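Local coordinates for Wnt inhibitor of Dorsal protein (Drosophila melanogaster, PDB 4KRR), which is a secreted Wnt-family ligand that probably binds frizzled receptors and signals through a cascade of genes, represented here by its N-terminal domain and linker, at residues H68-T71 / K72-N76. Sequence-based numbering, arbitrary orientation.
Sequences HTLT and KDCAN. With NA (sodium ion), chain F.
The imidazole of His68 meets the aliphatic chain of Lys72 one turn later, with Lys72 CD 4.4 Å from His68 CE1 in an oblique approach. Lys72 CG, anti to the backbone N (chi1 -173°), carries CD to the ring, while the extended chain takes NZ onward. His68 NE2 is hydrogen-bonded to the carbonyl of Lys156, just past strand 149-155. A second flat group is the carboxylate of Asp73. It lies alongside Thr69, pointing the same way, and the methyl Thr69 CG2 sits 4.0 Å from Asp73 OD2. This methyl is anti to the backbone N, while Thr69 OG1 lies beside that N and bonds the carbonyl of Ala65. Asp73 OD1 is 3.1 Å from Thr69 O, a close pair of acceptors. Asp73 OD2 forms a salt bridge with Lys14 of helix 8-26. A lysine in place of Asp73 would probably leave Lys14 without its partner and set two positive charges near each other. On another side of the helix, Leu70 CD1 packs against Cys74 SG at 3.8 Å. Leu70 also touches Trp8 and helix 97-107, while Cys74 is in a disulfide with Cys82. Thr71 is buried, and its OG1 bonds the carbonyl of Val67. Four backbone bonds run through the segment, each from an N-H to the carbonyl four residues earlier. Asp73 N to Thr69 O measures 2.9 Å, and Ala75 N to Thr71 O 3.2 Å. Asn76 N continues the series to Lys72 O at 2.9 Å. Cys74 O binds the sodium ion at 2.7 Å; Ile79 O and Cys82 complete its site. These i to i+4 contacts are those of a regular alpha-helix, the C-terminal part of helix 53-75 in the Wnt N-terminal domain. The Cys74-Cys82 disulfide and the sodium site tie it to the loop that follows.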
loop_
_atom_site.group_PDB
_atom_site.type_symbol
_atom_site.label_atom_id
_atom_site.label_comp_id
_atom_site.label_asym_id
_atom_site.label_seq_id
_atom_site.Cartn_x
_atom_site.Cartn_y
_atom_site.Cartn_z
ATOM N N HIS A 68 0.201 -3.891 4.024
ATOM C CA HIS A 68 0.685 -3.493 5.342
ATOM C C HIS A 68 -0.042 -4.279 6.427
ATOM O O HIS A 68 0.567 -4.736 7.394
ATOM C CB HIS A 68 0.480 -1.989 5.552
ATOM C CG HIS A 68 1.120 -1.452 6.795
ATOM N ND1 HIS A 68 0.548 -1.579 8.043
ATOM C CD2 HIS A 68 2.275 -0.768 6.979
ATOM C CE1 HIS A 68 1.327 -1.005 8.943
ATOM N NE2 HIS A 68 2.380 -0.503 8.324
ATOM N N THR A 69 -1.351 -4.437 6.255
ATOM C CA THR A 69 -2.165 -5.185 7.205
ATOM C C THR A 69 -1.770 -6.658 7.203
ATOM O O THR A 69 -1.610 -7.268 8.260
ATOM C CB THR A 69 -3.668 -5.056 6.884
ATOM O OG1 THR A 69 -4.058 -3.679 6.955
ATOM C CG2 THR A 69 -4.502 -5.863 7.870
ATOM N N LEU A 70 -1.604 -7.216 6.006
ATOM C CA LEU A 70 -1.250 -8.622 5.847
ATOM C C LEU A 70 0.142 -8.921 6.395
ATOM O O LEU A 70 0.353 -9.935 7.060
ATOM C CB LEU A 70 -1.340 -9.036 4.375
ATOM C CG LEU A 70 -0.932 -10.474 4.049
ATOM C CD1 LEU A 70 -1.787 -11.465 4.825
ATOM C CD2 LEU A 70 -1.020 -10.738 2.550
ATOM N N THR A 71 1.088 -8.034 6.108
ATOM C CA THR A 71 2.451 -8.180 6.604
ATOM C C THR A 71 2.486 -8.143 8.130
ATOM O O THR A 71 3.127 -8.981 8.772
ATOM C CB THR A 71 3.361 -7.060 6.070
ATOM O OG1 THR A 71 3.315 -7.045 4.638
ATOM C CG2 THR A 71 4.798 -7.266 6.530
ATOM N N LYS A 72 1.786 -7.169 8.703
ATOM C CA LYS A 72 1.779 -6.972 10.149
ATOM C C LYS A 72 1.090 -8.123 10.873
ATOM O O LYS A 72 1.609 -8.644 11.860
ATOM C CB LYS A 72 1.104 -5.644 10.503
ATOM C CG LYS A 72 1.197 -5.265 11.970
ATOM C CD LYS A 72 0.630 -3.876 12.218
ATOM C CE LYS A 72 0.817 -3.451 13.667
ATOM N NZ LYS A 72 0.276 -2.088 13.926
ATOM N N ASP A 73 -0.076 -8.521 10.376
ATOM C CA ASP A 73 -0.845 -9.595 10.997
ATOM C C ASP A 73 -0.128 -10.940 10.926
ATOM O O ASP A 73 -0.245 -11.759 11.838
ATOM C CB ASP A 73 -2.237 -9.692 10.374
ATOM C CG ASP A 73 -3.140 -8.550 10.789
ATOM O OD1 ASP A 73 -2.613 -7.483 11.171
ATOM O OD2 ASP A 73 -4.376 -8.718 10.736
ATOM N N CYS A 74 0.612 -11.165 9.844
ATOM C CA CYS A 74 1.403 -12.384 9.704
ATOM C C CYS A 74 2.486 -12.441 10.770
ATOM O O CYS A 74 2.692 -13.474 11.406
ATOM C CB CYS A 74 2.039 -12.467 8.314
ATOM S SG CYS A 74 0.930 -13.052 7.010
ATOM N N ALA A 75 3.174 -11.319 10.960
ATOM C CA ALA A 75 4.230 -11.228 11.959
ATOM C C ALA A 75 3.667 -11.381 13.369
ATOM O O ALA A 75 4.321 -11.936 14.250
ATOM C CB ALA A 75 4.974 -9.913 11.821
ATOM N N ASN A 76 2.447 -10.892 13.573
ATOM C CA ASN A 76 1.784 -11.011 14.866
ATOM C C ASN A 76 1.254 -12.422 15.114
ATOM O O ASN A 76 0.739 -12.719 16.191
ATOM C CB ASN A 76 0.653 -9.987 14.993
ATOM C CG ASN A 76 1.155 -8.555 14.962
ATOM O OD1 ASN A 76 2.276 -8.268 15.384
ATOM N ND2 ASN A 76 0.324 -7.649 14.461
HETATM NA NA NA F . 0.645 -15.209 11.498
#